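Local structure of PA-I Galactophilic Lectin (Enterobacter cloacae, 6YGQ) at residues 23-28 with 40-45; 56-61 with 116-121; 73-78 with 82-87. The protein is a PA-IL-like lectin domain that probably binds galactose-type sugars through a calcium ion. All coordinates share one frame; numbering follows the deposited sequence.

Contact 1 of 3, residues 23-28 with 40-45; sequences NLIWSG and TGVALK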
# COMPACT_ATOMS: atom_id res chain seq x y z
N ASN A 23 -6.00 -4.22 18.23
CA ASN A 23 -4.61 -4.68 18.27
C ASN A 23 -3.63 -3.67 17.68
O ASN A 23 -2.46 -4.00 17.50
CB ASN A 23 -4.49 -6.03 17.55
CG ASN A 23 -4.75 -5.92 16.07
OD1 ASN A 23 -5.58 -5.13 15.63
ND2 ASN A 23 -4.05 -6.74 15.29
N LEU A 24 -4.10 -2.46 17.38
CA LEU A 24 -3.20 -1.40 16.95
C LEU A 24 -2.22 -1.08 18.08
O LEU A 24 -2.62 -0.92 19.24
CB LEU A 24 -4.00 -0.16 16.58
CG LEU A 24 -3.22 1.08 16.13
CD1 LEU A 24 -2.56 0.84 14.78
CD2 LEU A 24 -4.14 2.31 16.07
N ILE A 25 -0.93 -1.02 17.75
CA ILE A 25 0.07 -0.66 18.74
C ILE A 25 0.82 0.62 18.40
O ILE A 25 1.48 1.19 19.28
CB ILE A 25 1.08 -1.81 18.97
CG1 ILE A 25 1.76 -2.21 17.66
CG2 ILE A 25 0.37 -3.01 19.58
CD1 ILE A 25 2.74 -3.36 17.82
N TRP A 26 0.75 1.12 17.16
CA TRP A 26 1.38 2.38 16.83
C TRP A 26 0.82 2.90 15.52
O TRP A 26 0.60 2.13 14.58
CB TRP A 26 2.90 2.25 16.72
CG TRP A 26 3.62 3.57 16.57
CD1 TRP A 26 4.00 4.40 17.57
CD2 TRP A 26 4.02 4.19 15.34
NE1 TRP A 26 4.63 5.51 17.05
CE2 TRP A 26 4.65 5.41 15.69
CE3 TRP A 26 3.91 3.85 13.99
CZ2 TRP A 26 5.17 6.28 14.73
CZ3 TRP A 26 4.43 4.72 13.04
CH2 TRP A 26 5.05 5.92 13.42
N SER A 27 0.60 4.22 15.47
CA SER A 27 0.16 4.87 14.24
C SER A 27 0.78 6.26 14.19
O SER A 27 0.56 7.07 15.09
CB SER A 27 -1.36 4.97 14.18
OG SER A 27 -1.76 5.61 12.99
N GLY A 28 1.55 6.52 13.15
CA GLY A 28 2.22 7.79 13.01
C GLY A 28 2.69 8.02 11.59
O GLY A 28 2.19 7.41 10.65
N THR A 40 9.48 4.60 16.48
CA THR A 40 8.12 4.32 16.93
C THR A 40 8.05 4.09 18.43
O THR A 40 6.95 4.18 19.00
CB THR A 40 7.56 3.08 16.23
OG1 THR A 40 8.21 1.90 16.73
CG2 THR A 40 7.74 3.17 14.72
N GLY A 41 9.17 3.78 19.08
CA GLY A 41 9.15 3.44 20.49
C GLY A 41 8.57 2.09 20.81
O GLY A 41 8.46 1.74 21.99
N VAL A 42 8.18 1.31 19.80
CA VAL A 42 7.64 -0.03 20.01
C VAL A 42 8.81 -0.96 20.28
O VAL A 42 9.65 -1.20 19.41
CB VAL A 42 6.82 -0.50 18.80
CG1 VAL A 42 6.40 -1.95 18.97
CG2 VAL A 42 5.62 0.41 18.60
N ALA A 43 8.89 -1.49 21.50
CA ALA A 43 9.94 -2.41 21.90
C ALA A 43 9.51 -3.82 21.52
O ALA A 43 8.59 -4.38 22.12
CB ALA A 43 10.22 -2.30 23.40
N LEU A 44 10.17 -4.39 20.52
CA LEU A 44 9.85 -5.72 20.03
C LEU A 44 10.81 -6.76 20.61
O LEU A 44 11.96 -6.46 20.93
CB LEU A 44 9.91 -5.78 18.51
CG LEU A 44 8.92 -4.90 17.74
CD1 LEU A 44 9.32 -4.85 16.27
CD2 LEU A 44 7.50 -5.40 17.91
N LYS A 45 10.32 -7.99 20.72
CA LYS A 45 11.15 -9.13 21.07
C LYS A 45 11.06 -10.16 19.96
O LYS A 45 10.02 -10.31 19.31
CB LYS A 45 10.72 -9.74 22.41
CG LYS A 45 11.08 -8.87 23.62
CD LYS A 45 10.86 -9.58 24.96
CE LYS A 45 11.38 -11.01 25.00
NZ LYS A 45 11.06 -11.69 26.29

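Contact 2 of 3, residues 56-61 with 116-121; sequences GWARNG and LFFADG. With CA (calcium ion), chain E.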
# COMPACT_ATOMS: atom_id res chain seq x y z
N GLY A 56 0.77 6.73 1.22
CA GLY A 56 1.15 8.12 1.08
C GLY A 56 2.05 8.34 -0.12
O GLY A 56 2.53 7.41 -0.76
N TRP A 57 2.28 9.62 -0.40
CA TRP A 57 3.13 10.05 -1.51
C TRP A 57 4.30 10.85 -0.96
O TRP A 57 4.11 11.79 -0.18
CB TRP A 57 2.36 10.90 -2.52
CG TRP A 57 1.26 10.19 -3.24
CD1 TRP A 57 -0.08 10.44 -3.13
CD2 TRP A 57 1.39 9.12 -4.18
NE1 TRP A 57 -0.79 9.59 -3.95
CE2 TRP A 57 0.09 8.77 -4.60
CE3 TRP A 57 2.49 8.42 -4.71
CZ2 TRP A 57 -0.14 7.75 -5.53
CZ3 TRP A 57 2.25 7.41 -5.62
CH2 TRP A 57 0.95 7.08 -6.02
N ALA A 58 5.51 10.49 -1.39
CA ALA A 58 6.71 11.22 -1.01
C ALA A 58 7.59 11.39 -2.24
O ALA A 58 7.67 10.49 -3.08
CB ALA A 58 7.49 10.49 0.09
N ARG A 59 8.23 12.55 -2.34
CA ARG A 59 9.18 12.82 -3.41
C ARG A 59 10.60 12.61 -2.89
O ARG A 59 10.93 13.07 -1.79
CB ARG A 59 9.01 14.24 -3.95
CG ARG A 59 7.68 14.49 -4.63
CD ARG A 59 7.27 15.95 -4.50
NE ARG A 59 8.06 16.82 -5.36
CZ ARG A 59 8.36 18.09 -5.07
NH1 ARG A 59 7.96 18.64 -3.94
NH2 ARG A 59 9.09 18.80 -5.93
N ASN A 60 11.43 11.92 -3.67
CA ASN A 60 12.84 11.77 -3.36
C ASN A 60 13.70 12.79 -4.10
O ASN A 60 14.93 12.67 -4.10
CB ASN A 60 13.32 10.35 -3.65
CG ASN A 60 13.10 9.93 -5.09
OD1 ASN A 60 12.76 10.74 -5.95
ND2 ASN A 60 13.29 8.64 -5.36
N GLY A 61 13.08 13.79 -4.71
CA GLY A 61 13.80 14.83 -5.42
C GLY A 61 12.84 15.91 -5.85
O GLY A 61 11.63 15.83 -5.61
N LEU A 116 10.98 3.20 11.58
CA LEU A 116 10.48 3.19 10.22
C LEU A 116 11.08 4.39 9.50
O LEU A 116 11.07 5.50 10.04
CB LEU A 116 8.95 3.24 10.20
CG LEU A 116 8.28 2.05 10.89
CD1 LEU A 116 6.82 2.34 11.23
CD2 LEU A 116 8.39 0.80 10.02
N PHE A 117 11.62 4.17 8.31
CA PHE A 117 12.34 5.23 7.62
C PHE A 117 12.08 5.17 6.13
O PHE A 117 11.72 4.13 5.57
CB PHE A 117 13.86 5.18 7.93
CG PHE A 117 14.60 4.06 7.25
CD1 PHE A 117 14.64 2.79 7.80
CD2 PHE A 117 15.29 4.30 6.07
CE1 PHE A 117 15.33 1.77 7.18
CE2 PHE A 117 15.98 3.28 5.44
CZ PHE A 117 16.01 2.01 5.99
N PHE A 118 12.23 6.34 5.50
CA PHE A 118 12.18 6.49 4.05
C PHE A 118 13.58 6.23 3.49
O PHE A 118 14.56 6.80 3.98
CB PHE A 118 11.70 7.90 3.69
CG PHE A 118 11.62 8.17 2.21
CD1 PHE A 118 12.68 8.77 1.55
CD2 PHE A 118 10.48 7.83 1.50
CE1 PHE A 118 12.60 9.02 0.19
CE2 PHE A 118 10.41 8.08 0.14
CZ PHE A 118 11.47 8.68 -0.52
N ALA A 119 13.66 5.38 2.48
CA ALA A 119 14.94 4.96 1.93
C ALA A 119 15.41 5.96 0.87
O ALA A 119 14.70 6.20 -0.11
CB ALA A 119 14.83 3.56 1.32
N ASP A 120 16.59 6.52 1.08
CA ASP A 120 17.20 7.41 0.10
C ASP A 120 18.71 7.36 0.29
O ASP A 120 19.21 6.83 1.29
CB ASP A 120 16.67 8.85 0.23
CG ASP A 120 16.87 9.66 -1.04
OD1 ASP A 120 17.37 9.11 -2.04
OD2 ASP A 120 16.53 10.86 -1.03
N GLY A 121 19.43 7.91 -0.68
CA GLY A 121 20.87 7.90 -0.61
C GLY A 121 21.39 8.74 0.54
O GLY A 121 20.79 9.74 0.94
CA CA E . 16.63 12.91 -2.45
O HOH W 1 17.66 11.07 -3.75
O HOH W 2 18.07 13.82 -4.33

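Contact 3 of 3, residues 73-78 with 82-87; sequences RIPREG and TLRNPS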
# COMPACT_ATOMS: atom_id res chain seq x y z
N ARG A 73 9.63 3.79 -5.95
CA ARG A 73 9.53 4.88 -6.91
C ARG A 73 8.62 4.51 -8.07
O ARG A 73 8.43 3.34 -8.40
CB ARG A 73 10.92 5.26 -7.44
CG ARG A 73 11.55 4.27 -8.42
CD ARG A 73 12.79 4.90 -9.06
NE ARG A 73 13.56 4.00 -9.91
CZ ARG A 73 13.19 3.61 -11.13
NH1 ARG A 73 12.05 4.03 -11.65
NH2 ARG A 73 13.98 2.80 -11.83
N ILE A 74 8.06 5.54 -8.70
CA ILE A 74 7.16 5.34 -9.83
C ILE A 74 7.97 4.89 -11.04
O ILE A 74 9.14 5.26 -11.18
CB ILE A 74 6.36 6.62 -10.15
CG1 ILE A 74 7.29 7.76 -10.57
CG2 ILE A 74 5.50 7.03 -8.96
CD1 ILE A 74 6.56 8.91 -11.26
N PRO A 75 7.39 4.09 -11.93
CA PRO A 75 8.05 3.84 -13.22
C PRO A 75 8.31 5.14 -13.95
O PRO A 75 7.53 6.09 -13.88
CB PRO A 75 7.04 2.96 -13.97
CG PRO A 75 6.22 2.31 -12.90
CD PRO A 75 6.15 3.30 -11.77
N ARG A 76 9.44 5.18 -14.66
CA ARG A 76 9.85 6.37 -15.38
C ARG A 76 9.60 6.19 -16.87
O ARG A 76 9.09 5.17 -17.33
CB ARG A 76 11.33 6.68 -15.10
CG ARG A 76 11.58 7.52 -13.86
CD ARG A 76 12.77 6.98 -13.08
NE ARG A 76 13.24 7.87 -12.02
CZ ARG A 76 12.57 8.14 -10.90
NH1 ARG A 76 11.38 7.59 -10.67
NH2 ARG A 76 13.10 8.96 -10.00
N GLU A 77 9.97 7.22 -17.64
CA GLU A 77 9.84 7.22 -19.09
C GLU A 77 10.37 5.93 -19.70
O GLU A 77 11.58 5.69 -19.68
CB GLU A 77 10.58 8.43 -19.67
CG GLU A 77 9.84 9.15 -20.79
CD GLU A 77 10.30 10.59 -20.96
OE1 GLU A 77 11.37 10.94 -20.43
OE2 GLU A 77 9.58 11.37 -21.62
N GLY A 78 9.48 5.10 -20.23
CA GLY A 78 9.88 3.91 -20.95
C GLY A 78 10.14 2.69 -20.10
O GLY A 78 10.64 1.69 -20.63
N THR A 82 6.37 -2.09 -13.02
CA THR A 82 6.71 -3.09 -12.02
C THR A 82 7.24 -2.39 -10.77
O THR A 82 7.69 -1.24 -10.81
CB THR A 82 7.77 -4.07 -12.55
OG1 THR A 82 8.93 -3.35 -12.96
CG2 THR A 82 7.21 -4.86 -13.73
N LEU A 83 7.18 -3.11 -9.65
CA LEU A 83 7.67 -2.57 -8.39
C LEU A 83 9.19 -2.64 -8.36
O LEU A 83 9.80 -3.59 -8.85
CB LEU A 83 7.10 -3.35 -7.21
CG LEU A 83 5.60 -3.25 -6.97
CD1 LEU A 83 5.22 -4.11 -5.78
CD2 LEU A 83 5.17 -1.81 -6.75
N ARG A 84 9.81 -1.61 -7.79
CA ARG A 84 11.25 -1.60 -7.58
C ARG A 84 11.51 -1.65 -6.07
O ARG A 84 10.68 -2.21 -5.33
CB ARG A 84 11.83 -0.41 -8.33
CG ARG A 84 11.78 -0.66 -9.84
CD ARG A 84 11.94 0.57 -10.72
NE ARG A 84 12.16 0.17 -12.12
CZ ARG A 84 11.19 0.01 -13.02
NH1 ARG A 84 9.92 0.22 -12.70
NH2 ARG A 84 11.50 -0.36 -14.25
N ASN A 85 12.63 -1.12 -5.63
CA ASN A 85 12.95 -1.20 -4.21
C ASN A 85 11.91 -0.44 -3.39
O ASN A 85 11.59 0.71 -3.72
CB ASN A 85 14.35 -0.64 -3.94
CG ASN A 85 15.45 -1.49 -4.57
OD1 ASN A 85 15.42 -2.72 -4.50
ND2 ASN A 85 16.42 -0.83 -5.19
N PRO A 86 11.38 -1.02 -2.31
CA PRO A 86 10.43 -0.28 -1.48
C PRO A 86 11.05 0.97 -0.88
O PRO A 86 12.23 0.98 -0.51
CB PRO A 86 10.04 -1.29 -0.39
CG PRO A 86 11.16 -2.28 -0.37
CD PRO A 86 11.63 -2.38 -1.79
N SER A 87 10.25 2.03 -0.79
CA SER A 87 10.72 3.27 -0.18
C SER A 87 10.56 3.25 1.33
O SER A 87 11.37 3.86 2.04
CB SER A 87 9.96 4.46 -0.77
OG SER A 87 10.34 4.70 -2.12
O HOH W 3 8.19 0.81 -7.19
O HOH W 4 12.22 2.68 -5.32
O HOH W 5 8.62 1.30 -10.40

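Contact 1 of 3, residues 23-28 with 40-45
W26 and T40 meet across two facing strands, the threonine laid on the flat side of the indole. T40 CB stands 3.7 Å from the centroid of the five-membered ring and 7° off its normal, a CH-pi contact over the face. The methyl CG2 reaches over the six-membered ring, 3.9 Å from W26 CD2, and so both rings of the indole are used. The opposite face is overlain near its rim by the backbone N of G28, two residues on, which leaves the indole between its own strand and the threonine. T40 O is also 3.3 Å from W26 NE1, but the angle is too poor for a hydrogen bond. Beside this CH-pi contact the packing is purely aliphatic: V42 CG2 rests 3.8 Å from W26 CB, and V42 CG1 meets the end of I25, CD1, at 4.1 Å, the two side chains crossing at about a right angle.

What sets these groups in place lies one step back. CG anti to the backbone N (chi1 -172°) lays the indole against T40. The threonine uses its hydroxyl in an ST turn, OG1 accepting from V42 N at 3.1 Å; the same oxygen is hydrogen-bonded to the carbonyl of L114. I25 and W26 both face V136 in a classic beta bulge, and both direct their CB atoms at the partner segment.

No hydrogen bond joins the two segments, whose short strand axes approach to 8.1 Å and run nearly antiparallel, at 152°. Strand 24-31 pairs with strand 129-139 and strand 38-44 with strand 112-118, where L116 packs against both W26 and T40; the contact thus joins one antiparallel sheet to the edge strand of the other.

Contact 2 of 3, residues 56-61 with 116-121
Metal coordination ties N60 to D120. The calcium ion takes the backbone O of N60 at 2.4 Å and a single carboxylate oxygen of D120, OD2, at 2.5 Å, while D120 OD1 stays 3.9 Å from the ion. Q124, D127 and N128 supply the remaining protein ligands, and two waters bind beside them.

Hydrogen bonds occupy the other carboxylate oxygen. D120 OD1 accepts from the coordinated water 1 at 2.6 Å and from the backbone N of G121 at 2.7 Å, the latter approaching from above the carboxylate plane, 47° out of it. One oxygen on the metal and the other on a metal-bound water and a backbone amide should restrict rotation of the group.

Apolar packing, supplied by F118, lies behind the site. Its ring, sent across by a CG anti to the backbone N (chi1 -180°), touches A58 CB through CE2 at 3.8 Å. N60 CB comes near the ring plane, 4.0 Å from F118 CZ, so that N60, which gives its backbone O to the calcium, also touches the edge of F118. T68, S87 and N128 add further contacts to this phenyl group.

A calcium ion held between loops at one end of a beta-sandwich is the hallmark of the PA-IL lectin family, in which the ion binds galactose directly; the two coordinated waters are consistent with a sugar site without ligand.

Contact 3 of 3, residues 73-78 with 82-87
R73 O, a backbone oxygen, is met by two waters that link it to the returning arm of the loop. Waters 3 and 5 lie 2.8 and 2.9 Å from R73 O, within hydrogen-bonding distance, though each has more acceptors in reach than protons to give. Water 3 also receives the backbone N of R84. Water 5 has T82 O among its possible acceptors and takes the N-H of R84 NH1, lying at the edge of that guanidinium and in its plane. Water 4 joins the backbone N of R73 to N85 O, which it meets at 2.6 Å. No direct hydrogen bond crosses between 73-78 and 82-87, so waters carry the polar links between the two backbones, with E79 joining the side chains.

The two arginines nevertheless touch. The extended R84 chain carries its CD over one face of the R73 guanidinium, offset toward the rim, 3.3 Å from R73 CZ, with the two guanidinium planes 25° apart. R73 NH2 and R84 NE, both donors, approach to 3.2 Å. E79 probably eases the approach of the two charges: it forms a salt bridge with R73 NH1 and a long, weak ion pair with R84 NH2, while T80 O accepts from R84 NH1. R73 NH1 also donates to I74 O at 3.2 Å, the oxygen lying close to the guanidinium plane. P75 CA lies 4.1 Å from R84 NH1, meeting the guanidinium obliquely.

I74, P75 and L83 pack against W57 of the second subunit. The arrangement is a long, irregular loop closed by water bridges and an arginine-glutamate cluster, joining strand 72-73 to strand 88-92 at the dimer interface.

The three contacts illustrate how a small beta-sandwich combines packing between two sheets, a metal site and a subunit interface. Contacts 1 and 2, with centres about 21 Å apart, meet at L116, whose CD1 lies 3.8 Å from W26 CZ3. Contact 3 is nested inside the loop closed by contact 2, centres about 13 Å apart. There, A119 N and S87 O are 2.8 Å apart, a probable hydrogen bond, and S87 CB packs on F118. The side chain of S87 is about 10 Å from the calcium ion. All three contacts reach the second subunit, contact 1 only through N23. Contacts 1 and 3 do not meet, their nearest atoms being about 13 Å apart.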